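Local coordinates for protein probable translation initiation factor eIF-2B subunit epsilon (Schizosaccharomyces pombe, PDB 5B04) that acts as a component of the eIF2B complex, which catalyses the exchange of GDP for GTP on the gamma subunit of the initiation factor eIF2, at residues 314-325 with 332-343; 351-362 with 368-379. One frame throughout, in Å; residues are numbered along the deposited sequence.

Contact 1: 314-325 with 332-343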
loop_
_atom_site.group_PDB
_atom_site.type_symbol
_atom_site.label_atom_id
_atom_site.label_comp_id
_atom_site.label_asym_id
_atom_site.label_seq_id
_atom_site.Cartn_x
_atom_site.Cartn_y
_atom_site.Cartn_z
ATOM N N TYR I 314 -38.760 -12.382 -13.544
ATOM C CA TYR I 314 -38.978 -11.377 -14.577
ATOM C C TYR I 314 -40.309 -10.657 -14.386
ATOM O O TYR I 314 -41.373 -11.266 -14.480
ATOM C CB TYR I 314 -38.926 -12.020 -15.965
ATOM C CG TYR I 314 -37.606 -12.689 -16.290
ATOM C CD1 TYR I 314 -37.327 -13.973 -15.841
ATOM C CD2 TYR I 314 -36.645 -12.038 -17.051
ATOM C CE1 TYR I 314 -36.124 -14.588 -16.137
ATOM C CE2 TYR I 314 -35.441 -12.645 -17.354
ATOM C CZ TYR I 314 -35.187 -13.920 -16.895
ATOM O OH TYR I 314 -33.989 -14.528 -17.194
ATOM N N LYS I 315 -40.239 -9.357 -14.120
ATOM C CA LYS I 315 -41.436 -8.550 -13.912
ATOM C C LYS I 315 -41.508 -7.381 -14.884
ATOM O O LYS I 315 -40.518 -6.686 -15.111
ATOM C CB LYS I 315 -41.487 -8.020 -12.477
ATOM C CG LYS I 315 -41.839 -9.057 -11.424
ATOM C CD LYS I 315 -41.702 -8.476 -10.025
ATOM C CE LYS I 315 -42.496 -7.184 -9.882
ATOM N NZ LYS I 315 -42.317 -6.565 -8.539
ATOM N N GLU I 316 -42.687 -7.170 -15.460
ATOM C CA GLU I 316 -42.942 -5.971 -16.244
ATOM C C GLU I 316 -43.372 -4.846 -15.316
ATOM O O GLU I 316 -43.658 -5.078 -14.142
ATOM C CB GLU I 316 -44.014 -6.223 -17.306
ATOM C CG GLU I 316 -43.471 -6.647 -18.659
ATOM C CD GLU I 316 -44.537 -6.642 -19.737
ATOM O OE1 GLU I 316 -45.504 -7.424 -19.623
ATOM O OE2 GLU I 316 -44.414 -5.848 -20.693
ATOM N N GLU I 317 -43.411 -3.625 -15.837
ATOM C CA GLU I 317 -43.891 -2.495 -15.057
ATOM C C GLU I 317 -45.395 -2.622 -14.829
ATOM O O GLU I 317 -46.064 -3.410 -15.499
ATOM C CB GLU I 317 -43.556 -1.173 -15.752
ATOM C CG GLU I 317 -42.063 -0.887 -15.842
ATOM C CD GLU I 317 -41.753 0.379 -16.618
ATOM O OE1 GLU I 317 -42.703 1.103 -16.984
ATOM O OE2 GLU I 317 -40.558 0.649 -16.862
ATOM N N ASP I 318 -45.908 -1.853 -13.872
ATOM C CA ASP I 318 -47.332 -1.847 -13.532
ATOM C C ASP I 318 -47.846 -3.208 -13.064
ATOM O O ASP I 318 -49.008 -3.544 -13.283
ATOM C CB ASP I 318 -48.167 -1.364 -14.721
ATOM C CG ASP I 318 -47.854 0.067 -15.110
ATOM O OD1 ASP I 318 -48.329 0.988 -14.414
ATOM O OD2 ASP I 318 -47.137 0.270 -16.112
ATOM N N VAL I 319 -46.982 -3.987 -12.421
ATOM C CA VAL I 319 -47.411 -5.229 -11.786
ATOM C C VAL I 319 -47.762 -4.959 -10.329
ATOM O O VAL I 319 -46.959 -4.399 -9.583
ATOM C CB VAL I 319 -46.331 -6.326 -11.863
ATOM C CG1 VAL I 319 -46.670 -7.476 -10.926
ATOM C CG2 VAL I 319 -46.185 -6.824 -13.289
ATOM N N VAL I 320 -48.966 -5.352 -9.927
ATOM C CA VAL I 320 -49.433 -5.097 -8.571
ATOM C C VAL I 320 -49.206 -6.299 -7.659
ATOM O O VAL I 320 -49.951 -7.278 -7.705
ATOM C CB VAL I 320 -50.928 -4.729 -8.551
ATOM C CG1 VAL I 320 -51.375 -4.404 -7.134
ATOM C CG2 VAL I 320 -51.194 -3.555 -9.479
ATOM N N LEU I 321 -48.167 -6.218 -6.834
ATOM C CA LEU I 321 -47.889 -7.259 -5.855
ATOM C C LEU I 321 -48.299 -6.806 -4.463
ATOM O O LEU I 321 -47.694 -5.898 -3.894
ATOM C CB LEU I 321 -46.407 -7.637 -5.863
ATOM C CG LEU I 321 -45.861 -8.301 -7.127
ATOM C CD1 LEU I 321 -44.455 -8.823 -6.882
ATOM C CD2 LEU I 321 -46.779 -9.420 -7.586
ATOM N N ALA I 322 -49.336 -7.436 -3.922
ATOM C CA ALA I 322 -49.765 -7.154 -2.562
ATOM C C ALA I 322 -48.658 -7.536 -1.589
ATOM O O ALA I 322 -47.825 -8.387 -1.893
ATOM C CB ALA I 322 -51.047 -7.903 -2.237
ATOM N N ARG I 323 -48.637 -6.896 -0.426
ATOM C CA ARG I 323 -47.703 -7.290 0.617
ATOM C C ARG I 323 -48.119 -8.669 1.121
ATOM O O ARG I 323 -49.268 -9.071 0.931
ATOM C CB ARG I 323 -47.684 -6.267 1.752
ATOM C CG ARG I 323 -46.495 -6.390 2.693
ATOM C CD ARG I 323 -46.716 -5.556 3.938
ATOM N NE ARG I 323 -47.258 -4.241 3.607
ATOM C CZ ARG I 323 -47.778 -3.402 4.497
ATOM N NH1 ARG I 323 -47.832 -3.742 5.777
ATOM N NH2 ARG I 323 -48.249 -2.227 4.105
ATOM N N SER I 324 -47.178 -9.387 1.732
ATOM C CA SER I 324 -47.374 -10.764 2.209
ATOM C C SER I 324 -47.528 -11.756 1.056
ATOM O O SER I 324 -47.623 -12.964 1.275
ATOM C CB SER I 324 -48.580 -10.864 3.152
ATOM O OG SER I 324 -49.800 -10.746 2.440
ATOM N N CYS I 325 -47.559 -11.242 -0.168
ATOM C CA CYS I 325 -47.446 -12.082 -1.349
ATOM C C CYS I 325 -45.986 -12.425 -1.578
ATOM O O CYS I 325 -45.124 -11.547 -1.538
ATOM C CB CYS I 325 -48.026 -11.384 -2.578
ATOM S SG CYS I 325 -47.599 -12.184 -4.135
ATOM N N LEU I 332 -42.160 -15.536 -14.029
ATOM C CA LEU I 332 -42.337 -14.419 -14.948
ATOM C C LEU I 332 -43.746 -13.845 -14.821
ATOM O O LEU I 332 -44.729 -14.585 -14.849
ATOM C CB LEU I 332 -42.062 -14.866 -16.387
ATOM C CG LEU I 332 -42.077 -13.824 -17.509
ATOM C CD1 LEU I 332 -41.084 -14.218 -18.584
ATOM C CD2 LEU I 332 -43.464 -13.683 -18.113
ATOM N N ILE I 333 -43.841 -12.527 -14.679
ATOM C CA ILE I 333 -45.133 -11.865 -14.529
ATOM C C ILE I 333 -45.319 -10.739 -15.543
ATOM O O ILE I 333 -44.534 -9.792 -15.586
ATOM C CB ILE I 333 -45.311 -11.287 -13.112
ATOM C CG1 ILE I 333 -45.091 -12.372 -12.056
ATOM C CG2 ILE I 333 -46.688 -10.663 -12.961
ATOM C CD1 ILE I 333 -45.199 -11.869 -10.633
ATOM N N GLY I 334 -46.366 -10.846 -16.356
ATOM C CA GLY I 334 -46.683 -9.820 -17.333
ATOM C C GLY I 334 -47.259 -8.578 -16.680
ATOM O O GLY I 334 -47.671 -8.613 -15.522
ATOM N N ALA I 335 -47.292 -7.479 -17.428
ATOM C CA ALA I 335 -47.760 -6.203 -16.898
ATOM C C ALA I 335 -49.239 -6.245 -16.526
ATOM O O ALA I 335 -49.986 -7.099 -17.004
ATOM C CB ALA I 335 -47.501 -5.090 -17.903
ATOM N N TYR I 336 -49.640 -5.318 -15.658
ATOM C CA TYR I 336 -51.031 -5.150 -15.236
ATOM C C TYR I 336 -51.595 -6.384 -14.532
ATOM O O TYR I 336 -52.810 -6.567 -14.461
ATOM C CB TYR I 336 -51.909 -4.787 -16.438
ATOM C CG TYR I 336 -51.365 -3.636 -17.251
ATOM C CD1 TYR I 336 -51.402 -2.337 -16.763
ATOM C CD2 TYR I 336 -50.809 -3.849 -18.506
ATOM C CE1 TYR I 336 -50.902 -1.281 -17.501
ATOM C CE2 TYR I 336 -50.307 -2.800 -19.253
ATOM C CZ TYR I 336 -50.356 -1.518 -18.745
ATOM O OH TYR I 336 -49.859 -0.469 -19.484
ATOM N N THR I 337 -50.708 -7.222 -14.006
ATOM C CA THR I 337 -51.122 -8.414 -13.277
ATOM C C THR I 337 -51.191 -8.132 -11.779
ATOM O O THR I 337 -50.301 -7.496 -11.216
ATOM C CB THR I 337 -50.166 -9.596 -13.532
ATOM O OG1 THR I 337 -50.133 -9.894 -14.933
ATOM C CG2 THR I 337 -50.619 -10.832 -12.769
ATOM N N LYS I 338 -52.257 -8.603 -11.141
ATOM C CA LYS I 338 -52.431 -8.430 -9.706
ATOM C C LYS I 338 -52.339 -9.774 -8.995
ATOM O O LYS I 338 -52.900 -10.767 -9.457
ATOM C CB LYS I 338 -53.776 -7.767 -9.406
ATOM C CG LYS I 338 -54.009 -6.479 -10.173
ATOM C CD LYS I 338 -55.442 -5.998 -10.028
ATOM C CE LYS I 338 -55.874 -5.196 -11.244
ATOM N NZ LYS I 338 -54.710 -4.754 -12.062
ATOM N N VAL I 339 -51.622 -9.807 -7.876
ATOM C CA VAL I 339 -51.543 -11.018 -7.069
ATOM C C VAL I 339 -52.006 -10.720 -5.646
ATOM O O VAL I 339 -51.604 -9.719 -5.050
ATOM C CB VAL I 339 -50.120 -11.603 -7.044
ATOM C CG1 VAL I 339 -50.138 -12.997 -6.439
ATOM C CG2 VAL I 339 -49.541 -11.647 -8.450
ATOM N N GLY I 340 -52.853 -11.593 -5.109
ATOM C CA GLY I 340 -53.504 -11.352 -3.833
ATOM C C GLY I 340 -52.663 -11.614 -2.599
ATOM O O GLY I 340 -51.496 -11.998 -2.689
ATOM N N ASP I 341 -53.275 -11.403 -1.436
ATOM C CA ASP I 341 -52.604 -11.579 -0.152
ATOM C C ASP I 341 -52.260 -13.040 0.119
ATOM O O ASP I 341 -53.032 -13.938 -0.219
ATOM C CB ASP I 341 -53.479 -11.037 0.981
ATOM C CG ASP I 341 -53.816 -9.569 0.809
ATOM O OD1 ASP I 341 -52.947 -8.806 0.338
ATOM O OD2 ASP I 341 -54.954 -9.177 1.145
ATOM N N ALA I 342 -51.098 -13.262 0.728
ATOM C CA ALA I 342 -50.649 -14.594 1.139
ATOM C C ALA I 342 -50.616 -15.596 -0.014
ATOM O O ALA I 342 -50.766 -16.800 0.198
ATOM C CB ALA I 342 -51.532 -15.120 2.266
ATOM N N SER I 343 -50.416 -15.098 -1.230
ATOM C CA SER I 343 -50.355 -15.960 -2.404
ATOM C C SER I 343 -48.912 -16.316 -2.746
ATOM O O SER I 343 -48.021 -15.470 -2.678
ATOM C CB SER I 343 -51.032 -15.288 -3.599
ATOM O OG SER I 343 -52.401 -15.036 -3.332
#
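Ile333 and Val319 meet at about a right angle, Ile333 CG2 lying 3.8 Å from Val319 CG1. Ile333 keeps CG1 beside its backbone N (chi1 -54°), which sends CG2 to Val319 and leaves the CD1 end to reach Leu321 CD2, 4.2 Å away. Further along, Leu321 and Val339 run side by side, pointing the same way, with Leu321 CD2 at 3.7 Å from Val339 CG2. The other methyl of Val339, CG1, is met by Cys325 SG. These apolar groups line the inside of a left-handed parallel beta-helix of the hexapeptide-repeat type; the two segments are equivalent parts of successive coils, stacked in parallel register with Tyr314 over Leu332 and Val320 over Lys338. Backbone bonds hold the two short strand pairs: Ile333 N donates to Tyr314 O and Val339 N to Val320 O, while Val320 N donates to Thr337 O at 2.8 Å. At the corner between the strands the side chain of Glu316 supplies an acceptor. Its OE1 receives Ala335 N at 2.8 Å, met from above the carboxylate plane, and also forms a salt bridge with Arg352, two coils further on; OE2 accepts Thr305 N, so both carboxylate oxygens are engaged and the group is pinned. On the outside of the same corner Asp318 CB lies 3.9 Å from Tyr336 CE1, the carboxylate and ring planes only 12° apart. Tyr314 CB packs on Leu332 CG at 3.9 Å, and its ring leads away from the pair, to an edge-to-face stack with Tyr308 and a hydrogen bond from OH to Leu288 O. At the far corner, Cys325 O accepts a hydrogen bond from a basic side chain of another protein chain in the assembly.

Contact 2: 351-362 with 368-379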
loop_
_atom_site.group_PDB
_atom_site.type_symbol
_atom_site.label_atom_id
_atom_site.label_comp_id
_atom_site.label_asym_id
_atom_site.label_seq_id
_atom_site.Cartn_x
_atom_site.Cartn_y
_atom_site.Cartn_z
ATOM N N GLY I 351 -49.020 -14.306 -18.037
ATOM C CA GLY I 351 -49.194 -13.343 -19.108
ATOM C C GLY I 351 -49.646 -11.976 -18.629
ATOM O O GLY I 351 -49.753 -11.727 -17.429
ATOM N N ARG I 352 -49.911 -11.087 -19.582
ATOM C CA ARG I 352 -50.355 -9.731 -19.279
ATOM C C ARG I 352 -51.753 -9.703 -18.666
ATOM O O ARG I 352 -52.600 -10.537 -18.992
ATOM C CB ARG I 352 -50.341 -8.870 -20.545
ATOM C CG ARG I 352 -48.959 -8.508 -21.065
ATOM C CD ARG I 352 -48.633 -7.054 -20.761
ATOM N NE ARG I 352 -47.452 -6.586 -21.481
ATOM C CZ ARG I 352 -47.493 -5.958 -22.652
ATOM N NH1 ARG I 352 -48.658 -5.722 -23.240
ATOM N NH2 ARG I 352 -46.370 -5.566 -23.236
ATOM N N ASN I 353 -51.974 -8.740 -17.776
ATOM C CA ASN I 353 -53.300 -8.433 -17.243
ATOM C C ASN I 353 -54.021 -9.624 -16.611
ATOM O O ASN I 353 -55.145 -9.946 -16.988
ATOM C CB ASN I 353 -54.175 -7.840 -18.353
ATOM C CG ASN I 353 -55.304 -6.983 -17.814
ATOM O OD1 ASN I 353 -55.703 -7.113 -16.657
ATOM N ND2 ASN I 353 -55.826 -6.100 -18.656
ATOM N N CYS I 354 -53.376 -10.271 -15.644
ATOM C CA CYS I 354 -53.998 -11.386 -14.938
ATOM C C CYS I 354 -54.396 -10.990 -13.520
ATOM O O CYS I 354 -53.922 -9.988 -12.988
ATOM C CB CYS I 354 -53.059 -12.592 -14.903
ATOM S SG CYS I 354 -52.746 -13.335 -16.516
ATOM N N THR I 355 -55.272 -11.785 -12.914
ATOM C CA THR I 355 -55.722 -11.524 -11.553
ATOM C C THR I 355 -55.693 -12.798 -10.715
ATOM O O THR I 355 -56.414 -13.756 -10.995
ATOM C CB THR I 355 -57.143 -10.930 -11.528
ATOM O OG1 THR I 355 -57.113 -9.594 -12.044
ATOM C CG2 THR I 355 -57.686 -10.900 -10.108
ATOM N N ILE I 356 -54.849 -12.801 -9.689
ATOM C CA ILE I 356 -54.726 -13.950 -8.801
ATOM C C ILE I 356 -55.161 -13.581 -7.387
ATOM O O ILE I 356 -54.657 -12.621 -6.801
ATOM C CB ILE I 356 -53.286 -14.489 -8.779
ATOM C CG1 ILE I 356 -52.786 -14.710 -10.208
ATOM C CG2 ILE I 356 -53.213 -15.779 -7.974
ATOM C CD1 ILE I 356 -51.379 -15.248 -10.287
ATOM N N GLY I 357 -56.098 -14.350 -6.845
ATOM C CA GLY I 357 -56.698 -14.042 -5.560
ATOM C C GLY I 357 -55.838 -14.366 -4.355
ATOM O O GLY I 357 -54.684 -14.773 -4.486
ATOM N N SER I 358 -56.417 -14.189 -3.172
ATOM C CA SER I 358 -55.705 -14.401 -1.917
ATOM C C SER I 358 -55.499 -15.883 -1.614
ATOM O O SER I 358 -56.270 -16.731 -2.062
ATOM C CB SER I 358 -56.459 -13.736 -0.763
ATOM O OG SER I 358 -57.782 -14.235 -0.661
ATOM N N ASN I 359 -54.449 -16.175 -0.849
ATOM C CA ASN I 359 -54.127 -17.534 -0.413
ATOM C C ASN I 359 -54.051 -18.548 -1.548
ATOM O O ASN I 359 -54.563 -19.662 -1.432
ATOM C CB ASN I 359 -55.145 -18.009 0.628
ATOM C CG ASN I 359 -54.935 -17.366 1.983
ATOM O OD1 ASN I 359 -54.040 -17.752 2.735
ATOM N ND2 ASN I 359 -55.761 -16.376 2.303
ATOM N N CYS I 360 -53.404 -18.161 -2.643
ATOM C CA CYS I 360 -53.231 -19.059 -3.778
ATOM C C CYS I 360 -51.831 -19.656 -3.801
ATOM O O CYS I 360 -50.864 -19.013 -3.393
ATOM C CB CYS I 360 -53.506 -18.326 -5.092
ATOM S SG CYS I 360 -55.237 -17.900 -5.360
ATOM N N SER I 361 -51.732 -20.891 -4.278
ATOM C CA SER I 361 -50.442 -21.546 -4.448
ATOM C C SER I 361 -50.287 -22.033 -5.882
ATOM O O SER I 361 -50.859 -23.052 -6.267
ATOM C CB SER I 361 -50.290 -22.714 -3.473
ATOM O OG SER I 361 -49.057 -23.383 -3.673
ATOM N N ILE I 362 -49.514 -21.295 -6.672
ATOM C CA ILE I 362 -49.300 -21.645 -8.070
ATOM C C ILE I 362 -47.853 -22.064 -8.299
ATOM O O ILE I 362 -46.928 -21.283 -8.072
ATOM C CB ILE I 362 -49.659 -20.474 -9.001
ATOM C CG1 ILE I 362 -51.022 -19.894 -8.614
ATOM C CG2 ILE I 362 -49.667 -20.929 -10.450
ATOM C CD1 ILE I 362 -51.501 -18.791 -9.527
ATOM N N TRP I 368 -51.476 -17.541 -19.519
ATOM C CA TRP I 368 -51.432 -16.613 -20.637
ATOM C C TRP I 368 -52.253 -15.377 -20.268
ATOM O O TRP I 368 -52.557 -15.172 -19.094
ATOM C CB TRP I 368 -51.934 -17.290 -21.915
ATOM C CG TRP I 368 -51.094 -18.485 -22.312
ATOM C CD1 TRP I 368 -49.946 -18.916 -21.708
ATOM C CD2 TRP I 368 -51.339 -19.397 -23.394
ATOM N NE1 TRP I 368 -49.464 -20.034 -22.342
ATOM C CE2 TRP I 368 -50.299 -20.350 -23.381
ATOM C CE3 TRP I 368 -52.333 -19.498 -24.371
ATOM C CZ2 TRP I 368 -50.228 -21.390 -24.306
ATOM C CZ3 TRP I 368 -52.260 -20.533 -25.289
ATOM C CH2 TRP I 368 -51.215 -21.464 -25.249
ATOM N N GLU I 369 -52.605 -14.549 -21.244
ATOM C CA GLU I 369 -53.212 -13.252 -20.939
ATOM C C GLU I 369 -54.624 -13.339 -20.354
ATOM O O GLU I 369 -55.380 -14.263 -20.649
ATOM C CB GLU I 369 -53.240 -12.373 -22.191
ATOM C CG GLU I 369 -51.873 -11.887 -22.637
ATOM C CD GLU I 369 -51.936 -10.539 -23.328
ATOM O OE1 GLU I 369 -52.985 -9.868 -23.228
ATOM O OE2 GLU I 369 -50.937 -10.149 -23.969
ATOM N N ASP I 370 -54.953 -12.364 -19.509
ATOM C CA ASP I 370 -56.304 -12.171 -18.976
ATOM C C ASP I 370 -56.869 -13.359 -18.196
ATOM O O ASP I 370 -58.086 -13.516 -18.098
ATOM C CB ASP I 370 -57.263 -11.809 -20.112
ATOM C CG ASP I 370 -56.907 -10.492 -20.775
ATOM O OD1 ASP I 370 -56.081 -10.502 -21.711
ATOM O OD2 ASP I 370 -57.451 -9.448 -20.357
ATOM N N VAL I 371 -55.994 -14.185 -17.632
ATOM C CA VAL I 371 -56.440 -15.286 -16.785
ATOM C C VAL I 371 -56.779 -14.778 -15.388
ATOM O O VAL I 371 -55.965 -14.114 -14.746
ATOM C CB VAL I 371 -55.378 -16.395 -16.678
ATOM C CG1 VAL I 371 -55.858 -17.504 -15.754
ATOM C CG2 VAL I 371 -55.051 -16.951 -18.051
ATOM N N VAL I 372 -57.984 -15.090 -14.920
ATOM C CA VAL I 372 -58.414 -14.685 -13.586
ATOM C C VAL I 372 -58.571 -15.896 -12.674
ATOM O O VAL I 372 -59.291 -16.841 -12.997
ATOM C CB VAL I 372 -59.741 -13.903 -13.632
ATOM C CG1 VAL I 372 -60.325 -13.757 -12.236
ATOM C CG2 VAL I 372 -59.529 -12.540 -14.276
ATOM N N ILE I 373 -57.889 -15.862 -11.534
ATOM C CA ILE I 373 -57.925 -16.968 -10.586
ATOM C C ILE I 373 -58.360 -16.497 -9.202
ATOM O O ILE I 373 -57.729 -15.628 -8.602
ATOM C CB ILE I 373 -56.555 -17.657 -10.488
ATOM C CG1 ILE I 373 -56.212 -18.322 -11.821
ATOM C CG2 ILE I 373 -56.552 -18.685 -9.368
ATOM C CD1 ILE I 373 -54.743 -18.580 -12.013
ATOM N N GLY I 374 -59.445 -17.081 -8.703
ATOM C CA GLY I 374 -60.021 -16.683 -7.431
ATOM C C GLY I 374 -59.221 -17.130 -6.224
ATOM O O GLY I 374 -58.180 -17.769 -6.357
ATOM N N ASP I 375 -59.725 -16.796 -5.039
ATOM C CA ASP I 375 -59.028 -17.067 -3.786
ATOM C C ASP I 375 -58.921 -18.560 -3.475
ATOM O O ASP I 375 -59.737 -19.360 -3.937
ATOM C CB ASP I 375 -59.735 -16.353 -2.631
ATOM C CG ASP I 375 -60.051 -14.902 -2.946
ATOM O OD1 ASP I 375 -59.245 -14.252 -3.641
ATOM O OD2 ASP I 375 -61.110 -14.411 -2.499
ATOM N N ASN I 376 -57.902 -18.916 -2.695
ATOM C CA ASN I 376 -57.713 -20.276 -2.183
ATOM C C ASN I 376 -57.596 -21.356 -3.258
ATOM O O ASN I 376 -58.291 -22.369 -3.201
ATOM C CB ASN I 376 -58.858 -20.639 -1.233
ATOM C CG ASN I 376 -58.819 -19.845 0.058
ATOM O OD1 ASN I 376 -59.201 -18.675 0.093
ATOM N ND2 ASN I 376 -58.362 -20.482 1.130
ATOM N N CYS I 377 -56.704 -21.154 -4.223
ATOM C CA CYS I 377 -56.539 -22.118 -5.307
ATOM C C CYS I 377 -55.152 -22.757 -5.330
ATOM O O CYS I 377 -54.143 -22.091 -5.096
ATOM C CB CYS I 377 -56.820 -21.452 -6.655
ATOM S SG CYS I 377 -58.560 -21.059 -6.945
ATOM N N ARG I 378 -55.118 -24.056 -5.613
ATOM C CA ARG I 378 -53.866 -24.782 -5.795
ATOM C C ARG I 378 -53.706 -25.164 -7.263
ATOM O O ARG I 378 -54.428 -26.022 -7.771
ATOM C CB ARG I 378 -53.825 -26.035 -4.916
ATOM C CG ARG I 378 -54.211 -25.807 -3.464
ATOM C CD ARG I 378 -53.153 -25.018 -2.714
ATOM N NE ARG I 378 -53.535 -24.790 -1.323
ATOM C CZ ARG I 378 -54.119 -23.681 -0.880
ATOM N NH1 ARG I 378 -54.385 -22.689 -1.718
ATOM N NH2 ARG I 378 -54.434 -23.562 0.403
ATOM N N ILE I 379 -52.764 -24.521 -7.943
ATOM C CA ILE I 379 -52.560 -24.753 -9.369
ATOM C C ILE I 379 -51.117 -25.153 -9.656
ATOM O O ILE I 379 -50.183 -24.505 -9.188
ATOM C CB ILE I 379 -52.927 -23.503 -10.187
ATOM C CG1 ILE I 379 -54.356 -23.066 -9.860
ATOM C CG2 ILE I 379 -52.770 -23.770 -11.676
ATOM C CD1 ILE I 379 -54.791 -21.810 -10.560
#
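Ile373 presents CD1 to Ile362 CD1, tip to tip at 4.1 Å, two isoleucines from different strands meeting inside the left-handed beta-helix. Ile362 also lies alongside Ile379, its partner in the next coil, with CG2 at 4.2 Å from Ile379 CB. The backbone of Ile373 is gripped from the preceding coil: its N donates to Thr355 O almost without bend (N-H...O 179°), and its O accepts Gly357 N. On the outer surface Thr355 CB rests 4.0 Å from Val372 CG2. Ser361 similarly meets Arg378, CB to CD at 3.8 Å, while its backbone N and O bind Cys377 O and Ile379 N. Arg378 is bent about its CB-CG bond (chi2 -71°), bringing NH1 back to Asn359 O at 3.0 Å, with the acceptor near the edge of the guanidinium and somewhat tilted from its plane. At the intervening corner Asp375 OD1 accepts Ser358 N at 2.9 Å from above the carboxylate plane, and Asn376 N in turn donates to Ser358 O. With alanine at the position of Asp375, the Ser358 N-H would probably be left without its acceptor and this corner of the coil freer to shift. Strands 355-356 and 372-373 are flanked in their parallel sheet by 338-339 and 389-390, and strands 361-363 and 378-380 in theirs by 344-346 and 395-396, while Trp368 NE1 reaches out to Tyr280 OH on helix 277-288.

In the fold
From the N-terminal side, contact 1 closes a short loop through strand 326-327, returning the chain by one coil so that 332-343 lies against 314-325. Contact 2 opens only after contact 1 has closed and makes the same kind of return through strand 366-367. The two therefore follow in series, neither nesting nor crossing, their centres about 10 Å apart. Segment 332-343 stacks directly on 351-362: strands 338-339 and 355-356 are neighbours in one parallel sheet, Ala335 O probably accepts Asn353 N, and Ser343 OG bonds to Gly357 O. Together the contacts join four consecutive coils of the LbH domain.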